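Local structure of 303aa long hypothetical esterase (3AIN) at residues Val62-Asp67 against Val81-Thr86; Tyr90-Tyr95 against Val123-Asp128; Asp110-Ala115 against Phe295-Pro300. The protein probably hydrolyses carboxylic esters as a thermostable carboxylesterase of the hormone-sensitive-lipase-like group. The protein carries 1 engineered substitution. One frame throughout, in Å; residues are numbered along the deposited sequence.

Contact 1: residues Val62-Asp67 against Val81-Thr86; sequences VGKIED and VYYPKT
Gly63 N gives its hydrogen to Tyr83 O at 2.7 Å, a short bond that is bent (137° at the hydrogen) and comes in tilted from the carbonyl plane. Tyr83 N, on the same residue, donates to Lys64 O in a much straighter bond of 2.9 Å, so Gly63 and Lys64 both face Tyr83 and form a classic beta bulge. Beyond the bulge the pairing is regular: Glu66 and Val81 exchange two backbone bonds, Val81 N to Glu66 O at 2.8 Å being the shorter. This is the antiparallel hairpin of strands 64-71 and 76-83 at one margin of the alpha/beta hydrolase sheet. On one face Lys64 runs alongside the Tyr83 ring, its CE 3.7 Å from Tyr83 CE2. Bends at chi3 and chi4 turn the ammonium group toward Glu66, where Lys64 NZ makes a weak salt bridge with OE1 of Glu66 at 3.3 Å. The Glu66 carboxylate lies nearly coplanar with the Tyr83 ring, 14° between planes, with OE1 near the ring edge. On the other face Ile65 CG1 packs 3.9 Å from Tyr82 CD1, the two side chains pointing the same way, and the Tyr82 hydroxyl bonds to Asp110 of helix 110-120.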
ATOM      1  N   VAL A  62       2.035  -5.625  23.206  1.00 15.90           N
ATOM      2  CA  VAL A  62       0.944  -4.673  23.043  1.00 15.60           C
ATOM      3  C   VAL A  62       0.589  -4.082  24.406  1.00 20.54           C
ATOM      4  O   VAL A  62       1.372  -4.212  25.356  1.00 20.30           O
ATOM      5  CB  VAL A  62      -0.300  -5.321  22.362  1.00 15.97           C
ATOM      6  CG1 VAL A  62       0.050  -5.748  20.918  1.00 17.84           C
ATOM      7  CG2 VAL A  62      -0.803  -6.520  23.163  1.00 17.57           C
ATOM      8  N   GLY A  63      -0.516  -3.345  24.471  1.00 20.31           N
ATOM      9  CA  GLY A  63      -0.941  -2.696  25.719  1.00 21.98           C
ATOM     10  C   GLY A  63      -1.421  -3.642  26.804  1.00 26.56           C
ATOM     11  O   GLY A  63      -1.056  -3.494  27.971  1.00 26.64           O
ATOM     12  N   LYS A  64      -2.330  -4.546  26.441  1.00 20.72           N
ATOM     13  CA  LYS A  64      -3.019  -5.434  27.386  1.00 24.09           C
ATOM     14  C   LYS A  64      -3.739  -6.457  26.517  1.00 21.83           C
ATOM     15  O   LYS A  64      -4.053  -6.142  25.381  1.00 20.64           O
ATOM     16  CB  LYS A  64      -4.067  -4.650  28.177  1.00 23.47           C
ATOM     17  CG  LYS A  64      -5.002  -5.498  29.011  1.00 35.21           C
ATOM     18  CD  LYS A  64      -5.808  -4.618  29.969  1.00 41.88           C
ATOM     19  CE  LYS A  64      -7.309  -4.821  29.801  1.00 53.69           C
ATOM     20  NZ  LYS A  64      -7.846  -5.916  30.662  1.00 55.36           N
ATOM     21  N   ILE A  65      -3.720  -7.715  26.940  1.00 20.77           N
ATOM     22  CA  ILE A  65      -4.508  -8.767  26.294  1.00 18.38           C
ATOM     23  C   ILE A  65      -5.512  -9.383  27.262  1.00 23.47           C
ATOM     24  O   ILE A  65      -5.168  -9.726  28.403  1.00 23.21           O
ATOM     25  CB  ILE A  65      -3.590  -9.867  25.727  1.00 19.24           C
ATOM     26  CG1 ILE A  65      -2.613  -9.258  24.717  1.00 20.97           C
ATOM     27  CG2 ILE A  65      -4.422 -10.976  25.056  1.00 24.13           C
ATOM     28  CD1 ILE A  65      -1.449 -10.173  24.332  1.00 22.80           C
ATOM     29  N   GLU A  66      -6.704  -9.669  26.748  1.00 19.64           N
ATOM     30  CA  GLU A  66      -7.736 -10.366  27.517  1.00 22.09           C
ATOM     31  C   GLU A  66      -8.357 -11.458  26.643  1.00 21.34           C
ATOM     32  O   GLU A  66      -8.780 -11.176  25.525  1.00 21.09           O
ATOM     33  CB  GLU A  66      -8.829  -9.356  27.887  1.00 26.54           C
ATOM     34  CG  GLU A  66      -9.429  -9.557  29.240  1.00 42.47           C
ATOM     35  CD  GLU A  66     -10.434  -8.483  29.561  1.00 53.17           C
ATOM     36  OE1 GLU A  66     -10.301  -7.363  29.001  1.00 52.18           O
ATOM     37  OE2 GLU A  66     -11.439  -8.811  30.233  1.00 58.16           O
ATOM     38  N   ASP A  67      -8.573 -12.641  27.208  1.00 18.78           N
ATOM     39  CA  ASP A  67      -9.366 -13.660  26.528  1.00 18.73           C
ATOM     40  C   ASP A  67     -10.809 -13.594  27.017  1.00 20.90           C
ATOM     41  O   ASP A  67     -11.059 -13.507  28.221  1.00 20.91           O
ATOM     42  CB  ASP A  67      -8.787 -15.050  26.764  1.00 22.14           C
ATOM     43  CG  ASP A  67      -7.590 -15.340  25.868  1.00 27.46           C
ATOM     44  OD1 ASP A  67      -7.364 -14.537  24.951  1.00 26.58           O
ATOM     45  OD2 ASP A  67      -7.021 -16.446  25.943  1.00 29.89           O
ATOM     46  N   VAL A  81      -8.796 -10.323  22.903  1.00 14.37           N
ATOM     47  CA  VAL A  81      -8.879  -8.882  22.755  1.00 13.40           C
ATOM     48  C   VAL A  81      -7.495  -8.281  22.979  1.00 15.53           C
ATOM     49  O   VAL A  81      -6.857  -8.536  24.005  1.00 16.07           O
ATOM     50  CB  VAL A  81      -9.827  -8.281  23.812  1.00 13.49           C
ATOM     51  CG1 VAL A  81      -9.912  -6.758  23.653  1.00 16.17           C
ATOM     52  CG2 VAL A  81     -11.211  -8.951  23.731  1.00 16.97           C
ATOM     53  N   TYR A  82      -6.993  -7.565  21.978  1.00 13.00           N
ATOM     54  CA  TYR A  82      -5.656  -6.919  22.072  1.00 12.98           C
ATOM     55  C   TYR A  82      -5.883  -5.407  22.156  1.00 13.00           C
ATOM     56  O   TYR A  82      -6.454  -4.786  21.255  1.00 13.74           O
ATOM     57  CB  TYR A  82      -4.787  -7.219  20.826  1.00 12.39           C
ATOM     58  CG  TYR A  82      -4.587  -8.692  20.509  1.00 14.41           C
ATOM     59  CD1 TYR A  82      -3.408  -9.356  20.871  1.00 14.39           C
ATOM     60  CD2 TYR A  82      -5.572  -9.423  19.828  1.00 15.10           C
ATOM     61  CE1 TYR A  82      -3.212 -10.713  20.563  1.00 12.94           C
ATOM     62  CE2 TYR A  82      -5.331 -10.731  19.425  1.00 13.10           C
ATOM     63  CZ  TYR A  82      -4.185 -11.386  19.846  1.00 15.84           C
ATOM     64  OH  TYR A  82      -3.984 -12.686  19.495  1.00 13.33           O
ATOM     65  N   TYR A  83      -5.330  -4.793  23.200  1.00 14.89           N
ATOM     66  CA  TYR A  83      -5.328  -3.333  23.306  1.00 14.24           C
ATOM     67  C   TYR A  83      -3.978  -2.771  22.873  1.00 13.97           C
ATOM     68  O   TYR A  83      -2.937  -3.349  23.171  1.00 19.29           O
ATOM     69  CB  TYR A  83      -5.552  -2.924  24.773  1.00 15.71           C
ATOM     70  CG  TYR A  83      -6.941  -3.211  25.275  1.00 17.40           C
ATOM     71  CD1 TYR A  83      -7.914  -2.229  25.237  1.00 18.33           C
ATOM     72  CD2 TYR A  83      -7.258  -4.432  25.839  1.00 17.51           C
ATOM     73  CE1 TYR A  83      -9.191  -2.468  25.712  1.00 25.15           C
ATOM     74  CE2 TYR A  83      -8.534  -4.673  26.341  1.00 22.24           C
ATOM     75  CZ  TYR A  83      -9.487  -3.686  26.266  1.00 26.73           C
ATOM     76  OH  TYR A  83     -10.759  -3.920  26.744  1.00 31.59           O
ATOM     77  N   PRO A  84      -3.987  -1.613  22.221  1.00 15.66           N
ATOM     78  CA  PRO A  84      -2.720  -1.012  21.827  1.00 18.05           C
ATOM     79  C   PRO A  84      -2.084  -0.313  23.020  1.00 19.38           C
ATOM     80  O   PRO A  84      -2.675  -0.279  24.107  1.00 17.95           O
ATOM     81  CB  PRO A  84      -3.141   0.029  20.795  1.00 18.92           C
ATOM     82  CG  PRO A  84      -4.496   0.432  21.216  1.00 22.31           C
ATOM     83  CD  PRO A  84      -5.141  -0.820  21.767  1.00 14.90           C
ATOM     84  N   LYS A  85      -0.897   0.247  22.796  1.00 20.95           N
ATOM     85  CA  LYS A  85      -0.122   0.869  23.861  1.00 23.71           C
ATOM     86  C   LYS A  85      -0.590   2.303  24.100  1.00 26.79           C
ATOM     87  O   LYS A  85      -0.141   2.947  25.042  1.00 29.05           O
ATOM     88  CB  LYS A  85       1.379   0.858  23.510  1.00 23.84           C
ATOM     89  CG  LYS A  85       1.972  -0.490  23.149  1.00 32.66           C
ATOM     90  CD  LYS A  85       2.890  -0.343  21.920  1.00 45.55           C
ATOM     91  CE  LYS A  85       4.064  -1.310  21.937  1.00 50.21           C
ATOM     92  NZ  LYS A  85       4.935  -1.090  23.121  1.00 58.05           N
ATOM     93  N   THR A  86      -1.360   2.845  23.161  1.00 25.44           N
ATOM     94  CA  THR A  86      -1.844   4.212  23.242  1.00 25.43           C
ATOM     95  C   THR A  86      -3.026   4.299  24.194  1.00 28.41           C
ATOM     96  O   THR A  86      -3.643   3.280  24.538  1.00 23.50           O
ATOM     97  CB  THR A  86      -2.292   4.733  21.870  1.00 29.18           C
ATOM     98  OG1 THR A  86      -3.306   3.868  21.328  1.00 30.44           O
ATOM     99  CG2 THR A  86      -1.098   4.803  20.907  1.00 37.02           C
TER

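Contact 2: residues Tyr90-Tyr95 against Val123-Asp128; sequences YGVLVY and VTISVD
The Tyr90 ring meets CG2 of Val123 obliquely, with Tyr90 CD2 only 3.5 Å from that methyl and the two side chains crossing at about a right angle. Val123 CG2 gets there because it stands anti to its own carbonyl carbon, beside the backbone N. Tyr95 meets the partner strand by its CB, 4.0 Å from Thr124 CG2, while its ring leads away from that strand and its hydroxyl bonds to Asp169. Two parallel strands run in register from Val92 beside Val123 to Tyr95 beside Ser126, joined by five backbone hydrogen bonds. Tyr95 N to Ile125 O, 2.8 Å, is straight at the hydrogen but approaches from above the carbonyl plane. A water at the far end sits 2.9 Å from Ser126 OG and donates to Val127 O at 2.8 Å. On the face of the valines, Val92 CG1 touches Ile125 CD1 at 3.8 Å and Val94 CG1 touches Val127 CG2 at 3.7 Å, each a diagonal step to the residue two places beyond its direct partner. The strands belong to a beta-alpha-beta unit whose connecting helix, 110-120, covers the face of Leu93, Tyr95 and Ser126; helix 139-153 lies against the valine face through Val151 and Ala147, and strand 76-83 borders 123-127 in the sheet.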
ATOM      1  N   TYR A  90     -10.863   4.211  21.465  1.00 18.75           N
ATOM      2  CA  TYR A  90     -10.300   3.443  20.359  1.00 17.71           C
ATOM      3  C   TYR A  90     -11.342   3.216  19.268  1.00 19.87           C
ATOM      4  O   TYR A  90     -12.553   3.196  19.530  1.00 17.45           O
ATOM      5  CB  TYR A  90      -9.796   2.078  20.845  1.00 14.42           C
ATOM      6  CG  TYR A  90      -8.805   2.136  21.994  1.00 16.14           C
ATOM      7  CD1 TYR A  90      -7.511   2.644  21.802  1.00 14.80           C
ATOM      8  CD2 TYR A  90      -9.140   1.648  23.246  1.00 18.17           C
ATOM      9  CE1 TYR A  90      -6.584   2.649  22.817  1.00 19.09           C
ATOM     10  CE2 TYR A  90      -8.199   1.632  24.286  1.00 18.37           C
ATOM     11  CZ  TYR A  90      -6.934   2.167  24.065  1.00 20.90           C
ATOM     12  OH  TYR A  90      -5.983   2.088  25.047  1.00 24.66           O
ATOM     13  N   GLY A  91     -10.855   2.841  18.089  1.00 15.34           N
ATOM     14  CA  GLY A  91     -11.635   2.033  17.167  1.00 15.76           C
ATOM     15  C   GLY A  91     -11.364   0.571  17.427  1.00 11.49           C
ATOM     16  O   GLY A  91     -10.418   0.236  18.152  1.00 14.08           O
ATOM     17  N   VAL A  92     -12.280  -0.291  16.988  1.00 12.88           N
ATOM     18  CA  VAL A  92     -12.171  -1.732  17.242  1.00 13.73           C
ATOM     19  C   VAL A  92     -12.211  -2.476  15.909  1.00 12.85           C
ATOM     20  O   VAL A  92     -13.067  -2.192  15.064  1.00 12.65           O
ATOM     21  CB  VAL A  92     -13.368  -2.250  18.086  1.00 15.95           C
ATOM     22  CG1 VAL A  92     -13.194  -3.735  18.401  1.00 14.21           C
ATOM     23  CG2 VAL A  92     -13.478  -1.437  19.396  1.00 15.28           C
ATOM     24  N   LEU A  93     -11.215  -3.337  15.690  1.00 11.36           N
ATOM     25  CA  LEU A  93     -11.159  -4.156  14.483  1.00 11.31           C
ATOM     26  C   LEU A  93     -11.490  -5.587  14.872  1.00 12.54           C
ATOM     27  O   LEU A  93     -10.851  -6.141  15.765  1.00 13.41           O
ATOM     28  CB  LEU A  93      -9.722  -4.133  13.901  1.00 12.20           C
ATOM     29  CG  LEU A  93      -9.478  -5.147  12.769  1.00 11.82           C
ATOM     30  CD1 LEU A  93     -10.326  -4.740  11.517  1.00 11.33           C
ATOM     31  CD2 LEU A  93      -7.974  -5.184  12.395  1.00 14.16           C
ATOM     32  N   VAL A  94     -12.598  -6.116  14.343  1.00 11.81           N
ATOM     33  CA  VAL A  94     -12.929  -7.500  14.571  1.00 13.40           C
ATOM     34  C   VAL A  94     -12.295  -8.322  13.462  1.00 13.83           C
ATOM     35  O   VAL A  94     -12.457  -7.965  12.297  1.00 11.10           O
ATOM     36  CB  VAL A  94     -14.442  -7.732  14.589  1.00 14.43           C
ATOM     37  CG1 VAL A  94     -14.727  -9.219  14.844  1.00 14.17           C
ATOM     38  CG2 VAL A  94     -15.063  -6.849  15.704  1.00 12.81           C
ATOM     39  N   TYR A  95     -11.379  -9.208  13.865  1.00 11.20           N
ATOM     40  CA  TYR A  95     -10.491  -9.908  12.922  1.00 11.66           C
ATOM     41  C   TYR A  95     -10.821 -11.390  12.824  1.00 12.92           C
ATOM     42  O   TYR A  95     -10.977 -12.077  13.848  1.00 11.00           O
ATOM     43  CB  TYR A  95      -9.014  -9.742  13.335  1.00 12.26           C
ATOM     44  CG  TYR A  95      -8.041 -10.149  12.249  1.00 10.56           C
ATOM     45  CD1 TYR A  95      -7.753  -9.272  11.220  1.00 13.15           C
ATOM     46  CD2 TYR A  95      -7.596 -11.470  12.133  1.00 10.67           C
ATOM     47  CE1 TYR A  95      -7.039  -9.672  10.104  1.00 11.77           C
ATOM     48  CE2 TYR A  95      -6.827 -11.873  11.021  1.00  8.41           C
ATOM     49  CZ  TYR A  95      -6.577 -10.972  10.018  1.00  9.98           C
ATOM     50  OH  TYR A  95      -5.833 -11.342   8.915  1.00 11.83           O
ATOM     51  N   VAL A 123      -8.046  -1.389  19.131  1.00 12.80           N
ATOM     52  CA  VAL A 123      -8.330  -2.672  19.775  1.00 13.64           C
ATOM     53  C   VAL A 123      -8.623  -3.669  18.669  1.00 12.82           C
ATOM     54  O   VAL A 123      -9.413  -3.397  17.775  1.00 15.75           O
ATOM     55  CB  VAL A 123      -9.563  -2.559  20.690  1.00 15.23           C
ATOM     56  CG1 VAL A 123      -9.964  -3.930  21.226  1.00 16.64           C
ATOM     57  CG2 VAL A 123      -9.242  -1.599  21.823  1.00 17.33           C
ATOM     58  N   THR A 124      -7.974  -4.817  18.747  1.00 14.31           N
ATOM     59  CA  THR A 124      -8.236  -5.892  17.791  1.00 13.31           C
ATOM     60  C   THR A 124      -8.860  -7.040  18.550  1.00 13.80           C
ATOM     61  O   THR A 124      -8.341  -7.468  19.575  1.00 14.93           O
ATOM     62  CB  THR A 124      -6.923  -6.342  17.132  1.00 12.47           C
ATOM     63  OG1 THR A 124      -6.359  -5.210  16.458  1.00 16.54           O
ATOM     64  CG2 THR A 124      -7.191  -7.461  16.101  1.00 13.89           C
ATOM     65  N   ILE A 125      -9.912  -7.607  17.964  1.00 11.52           N
ATOM     66  CA  ILE A 125     -10.589  -8.736  18.569  1.00 12.33           C
ATOM     67  C   ILE A 125     -10.589  -9.906  17.607  1.00 12.75           C
ATOM     68  O   ILE A 125     -11.290  -9.915  16.596  1.00 12.87           O
ATOM     69  CB  ILE A 125     -12.014  -8.390  19.007  1.00 14.04           C
ATOM     70  CG1 ILE A 125     -11.938  -7.245  20.029  1.00 10.92           C
ATOM     71  CG2 ILE A 125     -12.684  -9.634  19.651  1.00 16.48           C
ATOM     72  CD1 ILE A 125     -13.328  -6.827  20.568  1.00 14.73           C
ATOM     73  N   SER A 126      -9.792 -10.897  17.959  1.00 10.99           N
ATOM     74  CA  SER A 126      -9.560 -12.043  17.088  1.00 13.09           C
ATOM     75  C   SER A 126     -10.515 -13.154  17.459  1.00 13.73           C
ATOM     76  O   SER A 126     -10.554 -13.599  18.615  1.00 14.37           O
ATOM     77  CB  SER A 126      -8.114 -12.512  17.229  1.00 11.87           C
ATOM     78  OG  SER A 126      -7.859 -13.656  16.401  1.00 13.09           O
ATOM     79  N   VAL A 127     -11.299 -13.596  16.475  1.00 11.81           N
ATOM     80  CA  VAL A 127     -12.460 -14.473  16.735  1.00 11.61           C
ATOM     81  C   VAL A 127     -12.138 -15.953  16.427  1.00 13.61           C
ATOM     82  O   VAL A 127     -11.637 -16.279  15.348  1.00 13.92           O
ATOM     83  CB  VAL A 127     -13.671 -13.982  15.885  1.00 10.62           C
ATOM     84  CG1 VAL A 127     -14.857 -14.926  16.008  1.00 12.17           C
ATOM     85  CG2 VAL A 127     -14.021 -12.577  16.294  1.00 13.50           C
ATOM     86  N   ASP A 128     -12.437 -16.852  17.373  1.00 11.53           N
ATOM     87  CA  ASP A 128     -12.210 -18.297  17.174  1.00 12.68           C
ATOM     88  C   ASP A 128     -13.520 -18.932  16.667  1.00 17.17           C
ATOM     89  O   ASP A 128     -14.295 -19.536  17.436  1.00 14.74           O
ATOM     90  CB  ASP A 128     -11.754 -18.965  18.487  1.00 14.49           C
ATOM     91  CG  ASP A 128     -10.460 -19.799  18.347  1.00 32.07           C
ATOM     92  OD1 ASP A 128      -9.776 -19.759  17.301  1.00 27.27           O
ATOM     93  OD2 ASP A 128     -10.038 -20.397  19.368  1.00 28.99           O
TER
HETATM   94  O   HOH W   1      -9.366 -15.015  14.293  1.00 13.77           O

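Contact 3: residues Asp110-Ala115 against Phe295-Pro300; sequences DPLCRA and FVSFFP
Leu112 and Phe299 carry most of this contact, in which the first turns of helix 110-120, the crossover helix of a beta-alpha-beta unit in the alpha/beta hydrolase fold, meet the loop between strand 283-288 and helix 303-321. No hydrogen bond joins the two segments; what holds them together is apolar. CD1 of Leu112 takes two neighbours: CG1 of Val296 at 3.9 Å, the side chains crossing at about a right angle, and Phe299 CD2 at 4.1 Å. With CG anti to the backbone N (chi1 174°), the leucine reaches out from the helix to the loop. The Phe299 ring reaches the helix with its far end, CZ 3.8 Å from Ala115 CB, one turn on from Pro111. Its CG lies between the backbone N and the carbonyl carbon (chi1 67°), a rotamer that turns the ring toward the helix. Ile309 of helix 303-321 touches both Leu112 and Phe299.

The ring also touches backbone: Phe299 CZ is 3.7 Å from Pro111 O and Phe299 CE2 is 3.8 Å from Leu112 CA, both obliquely. Within the loop, CD of Pro300 lies over one face of the Phe299 ring, offset toward its rim, and Val296 O is at its edge in the ring plane.

The charged groups do not bridge the two segments: Asp110 pairs with Arg114 in its own helix, and also with Arg59 and Arg80, so three arginines gather round one carboxylate. Arg114 NE donates to Asp110 OD2 at 2.7 Å, met on the syn side but 34° out of the carboxylate plane, with the oxygen close to the guanidinium plane.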
ATOM      1  N   ASP A 110      -1.832 -15.220  16.671  1.00 11.95           N
ATOM      2  CA  ASP A 110      -1.498 -14.243  17.723  1.00 12.95           C
ATOM      3  C   ASP A 110      -0.391 -13.235  17.320  1.00 13.37           C
ATOM      4  O   ASP A 110      -0.530 -12.032  17.544  1.00 14.25           O
ATOM      5  CB  ASP A 110      -1.165 -14.978  19.031  1.00 14.15           C
ATOM      6  CG  ASP A 110      -0.961 -14.037  20.203  1.00 17.18           C
ATOM      7  OD1 ASP A 110      -1.969 -13.625  20.828  1.00 17.35           O
ATOM      8  OD2 ASP A 110       0.217 -13.790  20.548  1.00 20.22           O
ATOM      9  N   PRO A 111       0.687 -13.702  16.669  1.00 12.99           N
ATOM     10  CA  PRO A 111       1.716 -12.735  16.256  1.00 13.85           C
ATOM     11  C   PRO A 111       1.185 -11.715  15.263  1.00 10.21           C
ATOM     12  O   PRO A 111       1.489 -10.518  15.377  1.00 12.19           O
ATOM     13  CB  PRO A 111       2.778 -13.606  15.591  1.00 13.79           C
ATOM     14  CG  PRO A 111       2.624 -14.944  16.256  1.00 14.84           C
ATOM     15  CD  PRO A 111       1.121 -15.096  16.478  1.00 13.50           C
ATOM     16  N   LEU A 112       0.426 -12.181  14.275  1.00  9.00           N
ATOM     17  CA  LEU A 112      -0.136 -11.242  13.305  1.00 11.18           C
ATOM     18  C   LEU A 112      -1.105 -10.246  13.956  1.00 12.95           C
ATOM     19  O   LEU A 112      -1.051  -9.061  13.671  1.00 13.28           O
ATOM     20  CB  LEU A 112      -0.816 -11.998  12.159  1.00 11.72           C
ATOM     21  CG  LEU A 112      -1.548 -11.086  11.169  1.00 10.13           C
ATOM     22  CD1 LEU A 112      -0.538 -10.133  10.470  1.00 13.52           C
ATOM     23  CD2 LEU A 112      -2.287 -11.931  10.102  1.00 13.97           C
ATOM     24  N   CYS A 113      -1.986 -10.708  14.840  1.00 11.33           N
ATOM     25  CA  CYS A 113      -2.919  -9.766  15.476  1.00 10.88           C
ATOM     26  C   CYS A 113      -2.214  -8.749  16.376  1.00 11.01           C
ATOM     27  O   CYS A 113      -2.643  -7.613  16.442  1.00 15.66           O
ATOM     28  CB  CYS A 113      -4.007 -10.503  16.265  1.00 10.52           C
ATOM     29  SG  CYS A 113      -5.193 -11.357  15.164  1.00 15.23           S
ATOM     30  N   ARG A 114      -1.131  -9.150  17.048  1.00 14.12           N
ATOM     31  CA  ARG A 114      -0.336  -8.164  17.801  1.00 13.29           C
ATOM     32  C   ARG A 114       0.257  -7.112  16.870  1.00 14.43           C
ATOM     33  O   ARG A 114       0.169  -5.907  17.135  1.00 13.20           O
ATOM     34  CB  ARG A 114       0.777  -8.848  18.600  1.00 11.43           C
ATOM     35  CG  ARG A 114       0.263  -9.724  19.744  1.00 14.76           C
ATOM     36  CD  ARG A 114       1.408 -10.648  20.195  1.00 12.28           C
ATOM     37  NE  ARG A 114       1.095 -11.399  21.406  1.00 14.91           N
ATOM     38  CZ  ARG A 114       1.387 -10.979  22.635  1.00 21.91           C
ATOM     39  NH1 ARG A 114       1.955  -9.792  22.818  1.00 24.87           N
ATOM     40  NH2 ARG A 114       1.052 -11.715  23.682  1.00 21.68           N
ATOM     41  N   ALA A 115       0.816  -7.549  15.745  1.00 14.08           N
ATOM     42  CA  ALA A 115       1.380  -6.605  14.812  1.00 13.72           C
ATOM     43  C   ALA A 115       0.341  -5.644  14.227  1.00 14.44           C
ATOM     44  O   ALA A 115       0.592  -4.450  14.124  1.00 14.70           O
ATOM     45  CB  ALA A 115       2.130  -7.324  13.700  1.00 11.77           C
ATOM     46  N   PHE A 295       1.174 -14.051   2.271  1.00  9.56           N
ATOM     47  CA  PHE A 295       2.429 -13.343   2.546  1.00 11.67           C
ATOM     48  C   PHE A 295       2.366 -12.412   3.756  1.00 13.57           C
ATOM     49  O   PHE A 295       3.386 -12.149   4.395  1.00 13.71           O
ATOM     50  CB  PHE A 295       2.934 -12.575   1.313  1.00 10.38           C
ATOM     51  CG  PHE A 295       2.211 -11.267   1.076  1.00  9.18           C
ATOM     52  CD1 PHE A 295       2.781 -10.062   1.486  1.00 10.48           C
ATOM     53  CD2 PHE A 295       1.040 -11.241   0.334  1.00 12.23           C
ATOM     54  CE1 PHE A 295       2.090  -8.826   1.269  1.00 11.39           C
ATOM     55  CE2 PHE A 295       0.347 -10.056   0.115  1.00  9.56           C
ATOM     56  CZ  PHE A 295       0.892  -8.830   0.552  1.00 10.66           C
ATOM     57  N   VAL A 296       1.166 -11.974   4.132  1.00  9.95           N
ATOM     58  CA  VAL A 296       1.059 -11.081   5.284  1.00  9.63           C
ATOM     59  C   VAL A 296       1.297 -11.826   6.594  1.00 11.80           C
ATOM     60  O   VAL A 296       1.884 -11.267   7.529  1.00 13.12           O
ATOM     61  CB  VAL A 296      -0.306 -10.384   5.304  1.00  9.75           C
ATOM     62  CG1 VAL A 296      -0.491  -9.606   6.629  1.00 16.04           C
ATOM     63  CG2 VAL A 296      -0.408  -9.414   4.098  1.00 11.65           C
ATOM     64  N   SER A 297       0.982 -13.118   6.613  1.00 12.55           N
ATOM     65  CA  SER A 297       1.287 -13.964   7.779  1.00 13.21           C
ATOM     66  C   SER A 297       2.778 -14.112   7.980  1.00 15.10           C
ATOM     67  O   SER A 297       3.235 -14.422   9.092  1.00 14.96           O
ATOM     68  CB  SER A 297       0.654 -15.351   7.602  1.00 12.91           C
ATOM     69  OG  SER A 297      -0.737 -15.256   7.830  1.00 15.64           O
ATOM     70  N   PHE A 298       3.520 -14.030   6.882  1.00 13.96           N
ATOM     71  CA  PHE A 298       4.972 -14.190   6.933  1.00 17.28           C
ATOM     72  C   PHE A 298       5.727 -12.863   7.023  1.00 17.38           C
ATOM     73  O   PHE A 298       6.909 -12.810   6.693  1.00 16.86           O
ATOM     74  CB  PHE A 298       5.444 -15.025   5.741  1.00 18.02           C
ATOM     75  CG  PHE A 298       4.764 -16.353   5.648  1.00 22.87           C
ATOM     76  CD1 PHE A 298       4.968 -17.309   6.630  1.00 35.10           C
ATOM     77  CD2 PHE A 298       3.878 -16.623   4.624  1.00 32.47           C
ATOM     78  CE1 PHE A 298       4.263 -18.490   6.619  1.00 38.70           C
ATOM     79  CE2 PHE A 298       3.192 -17.820   4.591  1.00 40.21           C
ATOM     80  CZ  PHE A 298       3.332 -18.720   5.627  1.00 31.65           C
ATOM     81  N   PHE A 299       5.105 -11.864   7.658  1.00 14.75           N
ATOM     82  CA  PHE A 299       5.700 -10.534   7.790  1.00 15.26           C
ATOM     83  C   PHE A 299       7.096 -10.479   8.407  1.00 16.62           C
ATOM     84  O   PHE A 299       7.845  -9.566   8.102  1.00 17.15           O
ATOM     85  CB  PHE A 299       4.757  -9.547   8.502  1.00 15.94           C
ATOM     86  CG  PHE A 299       4.508  -9.880   9.955  1.00 15.84           C
ATOM     87  CD1 PHE A 299       5.270  -9.290  10.958  1.00 18.38           C
ATOM     88  CD2 PHE A 299       3.479 -10.737  10.319  1.00 13.18           C
ATOM     89  CE1 PHE A 299       5.036  -9.590  12.294  1.00 18.35           C
ATOM     90  CE2 PHE A 299       3.254 -11.080  11.652  1.00 16.97           C
ATOM     91  CZ  PHE A 299       4.033 -10.495  12.648  1.00 18.67           C
ATOM     92  N   PRO A 300       7.420 -11.388   9.350  1.00 22.07           N
ATOM     93  CA  PRO A 300       8.750 -11.282   9.955  1.00 23.23           C
ATOM     94  C   PRO A 300       9.864 -11.472   8.938  1.00 23.71           C
ATOM     95  O   PRO A 300      10.989 -11.054   9.187  1.00 28.99           O
ATOM     96  CB  PRO A 300       8.767 -12.430  10.984  1.00 23.94           C
ATOM     97  CG  PRO A 300       7.351 -12.672  11.308  1.00 26.77           C
ATOM     98  CD  PRO A 300       6.609 -12.436   9.999  1.00 21.61           C
TER

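Overall arrangement
Contacts 1 and 2 are consecutive parts of one sheet, their centres about 10 Å apart, and strand 76-83 joins them: Tyr82 N probably bonds to Thr124 O at 2.8 Å. Contact 3 lies on one side of that sheet, about 16 Å between centres from contact 1 and about 15 Å from contact 2. The Tyr82 OH to Asp110 OD1 bond, 2.6 Å, ties it to contact 1. To contact 2 the link is packing, Tyr95 OH lying 3.8 Å from Leu112 CD2. Tyr95 also touches the probable nucleophile elbow around Ser170, and Ser297 of contact 3 has its side chain about 5 Å from a bound phosphate, probably from the crystallisation liquor.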